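Uncharacterized protein (Clostridium sporogenes, PDB 4Q0Y) is of unknown function but adopts a hot-dog, thioesterase-like fold, so a role in binding or hydrolysing thioesters is conceivable yet unproven. Local coordinates at residues B[6-11]-B[38-43]; B[64-69]-B[95-100]; B[74-79]-B[87-92]. All blocks are in the same frame, centred on the assembly; numbering follows the deposited sequence. Where two conformers were deposited one is given.

Contact 1 (B[6-11]-B[38-43]); sequences SSLSSI and KFKVIM
L8 splits its two methyls between neighbouring residues of the helix: CD2 goes to F39 and CD1 to K40. The F39 branch is the packed end. L8 CD2 comes in at the edge of the phenyl ring, close to its plane, 3.8 Å from F39 CD2. I11 CD1 reaches the same ring carbon obliquely, 3.9 Å from F39 CD2, and also rests near F39 CG. Two aliphatic tips from one strand thus converge on the same ring carbon, while I72 of strand 68-80 and L91 and I93 of strand 83-95 pack against F39 as well. All three side chains are buried.

Segments 6-11 and 38-43, which lie on strand 4-15 and helix 33-44, run at 130° to each other, their axes 8.3 Å apart at the closest. A helix laid on an antiparallel sheet in this way is consistent with the hot-dog fold, and this contact ties the helix to a strand near one border of that sheet. A classic beta bulge, S6 and S7 both facing K77, interrupts the regular strand here.

Beyond L8 the contact turns polar. L8 CD1 lies 3.9 Å from K40 CB, and further out the buried lysine runs past the S7 backbone, with K40 CD 4.1 Å from S7 CA. A bend in the K40 chain (chi3 110°) turns the amine toward the S6 carbonyl, and K40 NZ donates to S6 O at 2.9 Å. The nitrogen stands 52° out of the carbonyl plane, above it rather than on a lone pair. E4 of the second subunit takes another hydrogen bond from K40 NZ; a cadmium ion lies about 4 Å from the lysine side chain. The looser, more open side is at S7, partly exposed and packed against E4 of the second subunit.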
loop_
_atom_site.group_PDB
_atom_site.type_symbol
_atom_site.label_atom_id
_atom_site.label_comp_id
_atom_site.label_asym_id
_atom_site.label_seq_id
_atom_site.Cartn_x
_atom_site.Cartn_y
_atom_site.Cartn_z
ATOM N N SER B 6 -2.493 -9.566 3.787
ATOM C CA SER B 6 -3.525 -9.263 2.793
ATOM C C SER B 6 -4.457 -8.178 3.271
ATOM O O SER B 6 -4.958 -7.405 2.441
ATOM C CB SER B 6 -4.341 -10.492 2.376
ATOM O OG SER B 6 -4.805 -11.187 3.507
ATOM N N SER B 7 -4.757 -8.154 4.575
ATOM C CA SER B 7 -5.662 -7.139 5.138
ATOM C C SER B 7 -5.465 -6.997 6.633
ATOM O O SER B 7 -4.982 -7.939 7.282
ATOM C CB SER B 7 -7.126 -7.489 4.844
ATOM O OG SER B 7 -7.531 -8.730 5.441
ATOM N N LEU B 8 -5.828 -5.824 7.165
ATOM C CA LEU B 8 -5.949 -5.590 8.614
ATOM C C LEU B 8 -7.399 -5.333 8.932
ATOM O O LEU B 8 -8.052 -4.591 8.207
ATOM C CB LEU B 8 -5.189 -4.348 9.061
ATOM C CG LEU B 8 -3.719 -4.530 9.375
ATOM C CD1 LEU B 8 -2.938 -5.043 8.198
ATOM C CD2 LEU B 8 -3.182 -3.191 9.839
ATOM N N SER B 9 -7.885 -5.926 10.009
ATOM C CA SER B 9 -9.267 -5.720 10.471
ATOM C C SER B 9 -9.335 -4.615 11.524
ATOM O O SER B 9 -10.325 -3.903 11.595
ATOM C CB SER B 9 -9.862 -7.016 10.991
ATOM O OG SER B 9 -9.023 -7.578 11.987
ATOM N N SER B 10 -8.274 -4.477 12.318
ATOM C CA SER B 10 -8.192 -3.424 13.338
ATOM C C SER B 10 -6.770 -3.313 13.880
ATOM O O SER B 10 -5.946 -4.206 13.638
ATOM C CB SER B 10 -9.123 -3.716 14.520
ATOM O OG SER B 10 -8.772 -4.926 15.143
ATOM N N ILE B 11 -6.521 -2.230 14.614
ATOM C CA ILE B 11 -5.310 -2.089 15.415
ATOM C C ILE B 11 -5.714 -1.708 16.839
ATOM O O ILE B 11 -6.243 -0.636 17.053
ATOM C CB ILE B 11 -4.328 -1.009 14.868
ATOM C CG1 ILE B 11 -3.943 -1.253 13.402
ATOM C CG2 ILE B 11 -3.087 -0.938 15.755
ATOM C CD1 ILE B 11 -3.316 -0.059 12.707
ATOM N N LYS B 38 -3.273 2.121 4.919
ATOM C CA LYS B 38 -1.971 2.785 4.991
ATOM C C LYS B 38 -0.969 2.049 5.901
ATOM O O LYS B 38 0.221 1.881 5.533
ATOM C CB LYS B 38 -2.119 4.231 5.425
ATOM C CG LYS B 38 -2.767 5.129 4.396
ATOM C CD LYS B 38 -3.163 6.449 5.030
ATOM C CE LYS B 38 -3.814 7.401 4.082
ATOM N NZ LYS B 38 -4.186 8.691 4.744
ATOM N N PHE B 39 -1.436 1.535 7.034
ATOM C CA PHE B 39 -0.543 0.762 7.937
ATOM C C PHE B 39 -0.120 -0.573 7.316
ATOM O O PHE B 39 1.037 -0.980 7.444
ATOM C CB PHE B 39 -1.166 0.531 9.295
ATOM C CG PHE B 39 -0.160 0.129 10.347
ATOM C CD1 PHE B 39 0.789 1.047 10.774
ATOM C CD2 PHE B 39 -0.106 -1.166 10.828
ATOM C CE1 PHE B 39 1.752 0.676 11.710
ATOM C CE2 PHE B 39 0.836 -1.547 11.778
ATOM C CZ PHE B 39 1.768 -0.624 12.215
ATOM N N LYS B 40 -1.034 -1.225 6.603
ATOM C CA LYS B 40 -0.711 -2.472 5.872
ATOM C C LYS B 40 0.464 -2.257 4.927
ATOM O O LYS B 40 1.384 -3.075 4.875
ATOM C CB LYS B 40 -1.915 -2.992 5.077
ATOM C CG LYS B 40 -1.654 -4.324 4.371
ATOM C CD LYS B 40 -2.824 -4.738 3.475
ATOM C CE LYS B 40 -2.504 -4.654 2.004
ATOM N NZ LYS B 40 -3.596 -5.217 1.163
ATOM N N VAL B 41 0.391 -1.186 4.144
ATOM C CA VAL B 41 1.399 -0.887 3.138
ATOM C C VAL B 41 2.782 -0.733 3.798
ATOM O O VAL B 41 3.758 -1.317 3.328
ATOM C CB VAL B 41 1.014 0.348 2.302
ATOM C CG1 VAL B 41 2.181 0.861 1.469
ATOM C CG2 VAL B 41 -0.173 -0.005 1.394
ATOM N N ILE B 42 2.838 0.004 4.913
ATOM C CA ILE B 42 4.091 0.136 5.687
ATOM C C ILE B 42 4.598 -1.232 6.156
ATOM O O ILE B 42 5.771 -1.563 5.917
ATOM C CB ILE B 42 3.923 1.088 6.893
ATOM C CG1 ILE B 42 3.768 2.511 6.365
ATOM C CG2 ILE B 42 5.104 0.950 7.875
ATOM C CD1 ILE B 42 3.293 3.503 7.400
HETATM N N MSE B 43 3.714 -2.027 6.767
HETATM C CA MSE B 43 4.091 -3.340 7.315
HETATM C C MSE B 43 4.596 -4.286 6.239
HETATM O O MSE B 43 5.542 -5.046 6.486
HETATM C CB MSE B 43 2.978 -3.992 8.130
HETATM C CG MSE B 43 2.627 -3.215 9.405
HETATM SE SE MSE B 43 4.139 -3.071 10.667
HETATM C CE MSE B 43 4.340 -5.004 10.984
#

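Contact 2 (B[64-69]-B[95-100]); sequences ESFKYS and VGDSEG
Y68 and V95 form an antiparallel hydrogen-bonded pair, and both of its bonds are nearly straight. V95 N gives its hydrogen to Y68 O at 2.8 Å, approaching nearly along the C=O axis; Y68 N returns one to V95 O at 3.2 Å, in the carbonyl plane. On the same face of the sheet the side chains touch at their roots, Y68 CB lying 4.1 Å from V95 CB. One residue back, K67 N donates to G96 O at 3.0 Å, more bent (148° at the hydrogen) and from above the carbonyl plane. K67 and Y68 together facing V95 make a classic beta bulge, placed where strands 68-80 and 83-95 part company at the end of their hairpin away from its turn.

Past the bulge the F66 ring lies alongside D97, pointing the same way, its plane 24° from that of the carboxylate, and F66 CE2 comes 3.6 Å from D97 CB. The backbones are joined here by CA-H...O contacts, D97 CA to S65 O and F66 CA to G96 O. Water 1 extends the link: it donates to S65 O and accepts from S98 N, 2.9 Å away.

Farther out, a type I turn from D97 to G100 shapes the loop. D97 OD1 accepts from K101 N and, weakly, from E99 N, so the carboxylate is held beside the turn. S102 OG accepts from G96 N, and L123 and K124 of helix 117-126 pack on V95.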
loop_
_atom_site.group_PDB
_atom_site.type_symbol
_atom_site.label_atom_id
_atom_site.label_comp_id
_atom_site.label_asym_id
_atom_site.label_seq_id
_atom_site.Cartn_x
_atom_site.Cartn_y
_atom_site.Cartn_z
ATOM N N GLU B 64 8.863 10.605 25.414
ATOM C CA GLU B 64 8.689 12.049 25.401
ATOM C C GLU B 64 9.291 12.718 24.172
ATOM O O GLU B 64 8.929 13.850 23.861
ATOM C CB GLU B 64 9.270 12.692 26.656
ATOM C CG GLU B 64 8.655 12.270 27.981
ATOM C CD GLU B 64 9.196 10.979 28.571
ATOM O OE1 GLU B 64 10.149 10.364 28.053
ATOM O OE2 GLU B 64 8.639 10.566 29.578
ATOM N N SER B 65 10.222 12.029 23.493
ATOM C CA SER B 65 10.874 12.533 22.288
ATOM C C SER B 65 10.018 12.430 21.023
ATOM O O SER B 65 10.409 12.935 20.004
ATOM C CB SER B 65 12.191 11.768 22.058
ATOM O OG SER B 65 13.031 11.856 23.215
ATOM N N PHE B 66 8.846 11.807 21.102
ATOM C CA PHE B 66 8.007 11.510 19.941
ATOM C C PHE B 66 6.614 12.122 20.062
ATOM O O PHE B 66 6.109 12.325 21.169
ATOM C CB PHE B 66 7.894 9.998 19.787
ATOM C CG PHE B 66 9.198 9.344 19.451
ATOM C CD1 PHE B 66 10.066 8.954 20.467
ATOM C CD2 PHE B 66 9.564 9.125 18.122
ATOM C CE1 PHE B 66 11.304 8.365 20.165
ATOM C CE2 PHE B 66 10.787 8.533 17.810
ATOM C CZ PHE B 66 11.663 8.179 18.836
ATOM N N LYS B 67 6.008 12.430 18.915
ATOM C CA LYS B 67 4.632 12.921 18.873
ATOM C C LYS B 67 3.659 11.893 19.439
ATOM O O LYS B 67 2.827 12.242 20.290
ATOM C CB LYS B 67 4.234 13.301 17.435
ATOM C CG LYS B 67 2.820 13.804 17.201
ATOM C CD LYS B 67 2.651 15.200 17.725
ATOM C CE LYS B 67 1.195 15.493 17.994
ATOM N NZ LYS B 67 0.955 16.921 18.327
ATOM N N TYR B 68 3.773 10.645 18.986
ATOM C CA TYR B 68 2.947 9.545 19.491
ATOM C C TYR B 68 3.821 8.384 19.882
ATOM O O TYR B 68 4.829 8.095 19.195
ATOM C CB TYR B 68 1.966 9.038 18.465
ATOM C CG TYR B 68 1.066 10.080 17.898
ATOM C CD1 TYR B 68 0.078 10.676 18.699
ATOM C CD2 TYR B 68 1.179 10.480 16.575
ATOM C CE1 TYR B 68 -0.757 11.654 18.181
ATOM C CE2 TYR B 68 0.345 11.449 16.040
ATOM C CZ TYR B 68 -0.625 12.031 16.846
ATOM O OH TYR B 68 -1.457 12.981 16.355
ATOM N N SER B 69 3.463 7.761 20.995
ATOM C CA SER B 69 4.112 6.519 21.443
ATOM C C SER B 69 3.012 5.589 21.925
ATOM O O SER B 69 2.252 5.939 22.822
ATOM C CB SER B 69 5.177 6.706 22.526
ATOM O OG SER B 69 6.026 7.777 22.218
ATOM N N VAL B 95 6.459 7.499 17.031
ATOM C CA VAL B 95 6.142 8.251 15.809
ATOM C C VAL B 95 6.565 9.710 15.937
ATOM O O VAL B 95 6.035 10.428 16.794
ATOM C CB VAL B 95 4.632 8.207 15.460
ATOM C CG1 VAL B 95 4.318 8.974 14.169
ATOM C CG2 VAL B 95 4.134 6.776 15.354
ATOM N N GLY B 96 7.466 10.152 15.056
ATOM C CA GLY B 96 7.786 11.551 14.917
ATOM C C GLY B 96 8.664 12.158 15.982
ATOM O O GLY B 96 8.180 12.875 16.872
ATOM N N ASP B 97 9.963 11.891 15.871
ATOM C CA ASP B 97 10.962 12.581 16.697
ATOM C C ASP B 97 11.280 13.956 16.111
ATOM O O ASP B 97 10.681 14.359 15.102
ATOM C CB ASP B 97 12.204 11.707 16.956
ATOM C CG ASP B 97 13.072 11.451 15.717
ATOM O OD1 ASP B 97 12.902 12.062 14.635
ATOM O OD2 ASP B 97 13.988 10.615 15.871
ATOM N N SER B 98 12.232 14.655 16.723
ATOM C CA SER B 98 12.649 15.985 16.263
ATOM C C SER B 98 13.260 15.984 14.851
ATOM O O SER B 98 13.266 17.014 14.211
ATOM C CB SER B 98 13.619 16.623 17.261
ATOM O OG SER B 98 14.854 15.924 17.294
ATOM N N GLU B 99 13.776 14.839 14.383
ATOM C CA GLU B 99 14.251 14.693 12.997
ATOM C C GLU B 99 13.188 14.187 12.026
ATOM O O GLU B 99 13.501 13.963 10.870
ATOM C CB GLU B 99 15.460 13.768 12.963
ATOM C CG GLU B 99 16.582 14.288 13.847
ATOM C CD GLU B 99 17.909 13.644 13.535
ATOM O OE1 GLU B 99 17.923 12.424 13.293
ATOM O OE2 GLU B 99 18.925 14.362 13.534
ATOM N N GLY B 100 11.947 14.006 12.489
ATOM C CA GLY B 100 10.871 13.523 11.656
ATOM C C GLY B 100 10.900 12.010 11.413
ATOM O O GLY B 100 10.215 11.540 10.516
HETATM O O HOH W 1 12.904 14.124 19.442
#

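Contact 3 (B[74-79]-B[87-92])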
loop_
_atom_site.group_PDB
_atom_site.type_symbol
_atom_site.label_atom_id
_atom_site.label_comp_id
_atom_site.label_asym_id
_atom_site.label_seq_id
_atom_site.Cartn_x
_atom_site.Cartn_y
_atom_site.Cartn_z
ATOM N N PRO B 74 -1.806 -4.874 15.619
ATOM C CA PRO B 74 -2.545 -4.997 14.368
ATOM C C PRO B 74 -3.075 -6.415 14.229
ATOM O O PRO B 74 -2.312 -7.384 14.409
ATOM C CB PRO B 74 -1.495 -4.694 13.283
ATOM C CG PRO B 74 -0.195 -4.975 13.918
ATOM C CD PRO B 74 -0.366 -4.616 15.375
ATOM N N ASN B 75 -4.373 -6.519 13.962
ATOM C CA ASN B 75 -5.066 -7.768 13.764
ATOM C C ASN B 75 -5.269 -7.924 12.274
ATOM O O ASN B 75 -5.791 -7.022 11.615
ATOM C CB ASN B 75 -6.392 -7.744 14.513
ATOM C CG ASN B 75 -6.180 -7.624 15.995
ATOM O OD1 ASN B 75 -5.534 -8.476 16.597
ATOM N ND2 ASN B 75 -6.632 -6.530 16.574
ATOM N N LEU B 76 -4.799 -9.037 11.733
ATOM C CA LEU B 76 -4.626 -9.150 10.305
ATOM C C LEU B 76 -4.903 -10.517 9.729
ATOM O O LEU B 76 -5.030 -11.515 10.452
ATOM C CB LEU B 76 -3.213 -8.688 9.954
ATOM C CG LEU B 76 -2.063 -9.432 10.651
ATOM C CD1 LEU B 76 -1.712 -10.749 9.985
ATOM C CD2 LEU B 76 -0.857 -8.500 10.739
ATOM N N LYS B 77 -4.965 -10.540 8.414
ATOM C CA LYS B 77 -4.986 -11.790 7.631
ATOM C C LYS B 77 -3.758 -11.787 6.769
ATOM O O LYS B 77 -3.381 -10.719 6.259
ATOM C CB LYS B 77 -6.222 -11.905 6.747
ATOM C CG LYS B 77 -7.467 -11.969 7.578
ATOM C CD LYS B 77 -8.753 -12.090 6.795
ATOM C CE LYS B 77 -9.889 -12.149 7.826
ATOM N NZ LYS B 77 -10.153 -13.538 8.313
ATOM N N TYR B 78 -3.163 -12.972 6.587
ATOM C CA TYR B 78 -2.048 -13.154 5.677
ATOM C C TYR B 78 -2.164 -14.399 4.835
ATOM O O TYR B 78 -2.891 -15.332 5.179
ATOM C CB TYR B 78 -0.741 -13.107 6.474
ATOM C CG TYR B 78 -0.529 -14.247 7.441
ATOM C CD1 TYR B 78 -1.071 -14.205 8.741
ATOM C CD2 TYR B 78 0.231 -15.353 7.076
ATOM C CE1 TYR B 78 -0.854 -15.246 9.643
ATOM C CE2 TYR B 78 0.450 -16.418 7.966
ATOM C CZ TYR B 78 -0.099 -16.352 9.256
ATOM O OH TYR B 78 0.090 -17.391 10.154
ATOM N N VAL B 79 -1.441 -14.402 3.711
ATOM C CA VAL B 79 -1.463 -15.486 2.762
ATOM C C VAL B 79 -0.143 -16.246 2.879
ATOM O O VAL B 79 0.923 -15.626 2.904
ATOM C CB VAL B 79 -1.662 -14.990 1.314
ATOM C CG1 VAL B 79 -1.463 -16.101 0.308
ATOM C CG2 VAL B 79 -3.050 -14.381 1.160
ATOM N N GLY B 87 -3.858 -13.660 12.023
ATOM C CA GLY B 87 -2.687 -13.429 12.841
ATOM C C GLY B 87 -2.706 -12.051 13.470
ATOM O O GLY B 87 -3.676 -11.305 13.358
ATOM N N TYR B 88 -1.589 -11.719 14.107
ATOM C CA TYR B 88 -1.371 -10.407 14.684
ATOM C C TYR B 88 0.106 -10.189 14.950
ATOM O O TYR B 88 0.915 -11.141 14.918
ATOM C CB TYR B 88 -2.164 -10.221 15.992
ATOM C CG TYR B 88 -1.780 -11.173 17.090
ATOM C CD1 TYR B 88 -2.357 -12.455 17.188
ATOM C CD2 TYR B 88 -0.786 -10.820 18.015
ATOM C CE1 TYR B 88 -1.964 -13.344 18.182
ATOM C CE2 TYR B 88 -0.408 -11.707 19.034
ATOM C CZ TYR B 88 -0.991 -12.958 19.100
ATOM O OH TYR B 88 -0.608 -13.814 20.079
ATOM N N PHE B 89 0.444 -8.933 15.198
ATOM C CA PHE B 89 1.772 -8.555 15.697
ATOM C C PHE B 89 1.592 -7.796 16.999
ATOM O O PHE B 89 0.539 -7.214 17.253
ATOM C CB PHE B 89 2.559 -7.674 14.724
ATOM C CG PHE B 89 2.975 -8.366 13.467
ATOM C CD1 PHE B 89 3.842 -9.451 13.512
ATOM C CD2 PHE B 89 2.528 -7.907 12.233
ATOM C CE1 PHE B 89 4.225 -10.105 12.338
ATOM C CE2 PHE B 89 2.909 -8.554 11.059
ATOM C CZ PHE B 89 3.745 -9.653 11.110
ATOM N N LEU B 90 2.619 -7.834 17.843
ATOM C CA LEU B 90 2.707 -7.013 19.042
ATOM C C LEU B 90 3.900 -6.084 18.803
ATOM O O LEU B 90 5.038 -6.549 18.691
ATOM C CB LEU B 90 2.923 -7.868 20.283
ATOM C CG LEU B 90 1.814 -8.895 20.566
ATOM C CD1 LEU B 90 2.167 -9.722 21.777
ATOM C CD2 LEU B 90 0.471 -8.201 20.748
ATOM N N LEU B 91 3.611 -4.793 18.653
ATOM C CA LEU B 91 4.613 -3.799 18.287
ATOM C C LEU B 91 4.667 -2.677 19.299
ATOM O O LEU B 91 3.661 -2.316 19.894
ATOM C CB LEU B 91 4.300 -3.212 16.923
ATOM C CG LEU B 91 3.999 -4.177 15.772
ATOM C CD1 LEU B 91 3.543 -3.381 14.562
ATOM C CD2 LEU B 91 5.228 -5.002 15.451
ATOM N N TYR B 92 5.859 -2.094 19.448
ATOM C CA TYR B 92 6.025 -0.770 20.085
ATOM C C TYR B 92 6.244 0.202 18.942
ATOM O O TYR B 92 7.064 -0.063 18.056
ATOM C CB TYR B 92 7.215 -0.723 21.064
ATOM C CG TYR B 92 7.392 -1.956 21.958
ATOM C CD1 TYR B 92 6.285 -2.628 22.529
ATOM C CD2 TYR B 92 8.665 -2.402 22.293
ATOM C CE1 TYR B 92 6.454 -3.742 23.341
ATOM C CE2 TYR B 92 8.846 -3.518 23.111
ATOM C CZ TYR B 92 7.737 -4.185 23.626
ATOM O OH TYR B 92 7.902 -5.271 24.445
#
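The long beta hairpin of strands 68-80 and 83-95, the centre of the antiparallel sheet in this hot-dog-like fold, is joined here by two bridges. L76 and G87 are a hydrogen-bonded pair: L76 N donates to G87 O at 3.0 Å, and G87 N donates to L76 O at 2.9 Å. Neither nitrogen sits in the plane of the carbonyl it meets. Next comes the non-hydrogen-bonded pair N75 and Y88, and beyond it F89 N reaches P74 O at 3.3 Å, this time in the carbonyl plane. There strand 83-95 is interrupted, with F89 and L90 outside regular pairing before it resumes at L91.

Apolar side chains fill in around the break. With CG between its backbone N and carbonyl carbon (chi1 57°), L76 leans over G87 and carries CD2 to 3.7 Å from F89 CD2, the two side chains crossing obliquely. The proline ring crosses the phenylalanine at about a right angle: P74 CG is 3.9 Å from F89 CB and lies at the ring's edge. L91 CD1 meets the same P74 CG at 4.1 Å. F106 stacks edge-to-face on F89, and M43 of helix 33-44 packs against it too.

On the other face N75 OD1 lies 3.8 Å from Y88 CB. The amide has its hydrogen-bonding partners in other residues: OD1 accepts from Q73 NE2, while ND2 donates to S10 OG and D12 OD2. Toward the hairpin turn, Y78 presents its ring edge to the backbone of G87, with Y78 CE1 4.1 Å from G87 CA.

Overall arrangement
Along the chain, contact 1 closes before contact 2 opens, and contact 3 is nested inside the loop that contact 2 closes. All three meet in one antiparallel sheet, where 4-15, 68-80 and 83-95 are successive strands. Contacts 1 and 3 are neighbours, centres about 8 Å apart, joined by probable backbone hydrogen bonds S10 O to N75 N and S7 O to K77 N; M43 against F89 links them through helix 33-44. Both also touch the second subunit, so this part of the fold contributes to the subunit interface. Contact 2 shares the hairpin with contact 3 but lies across the chain's centre, their centres about 23 Å apart.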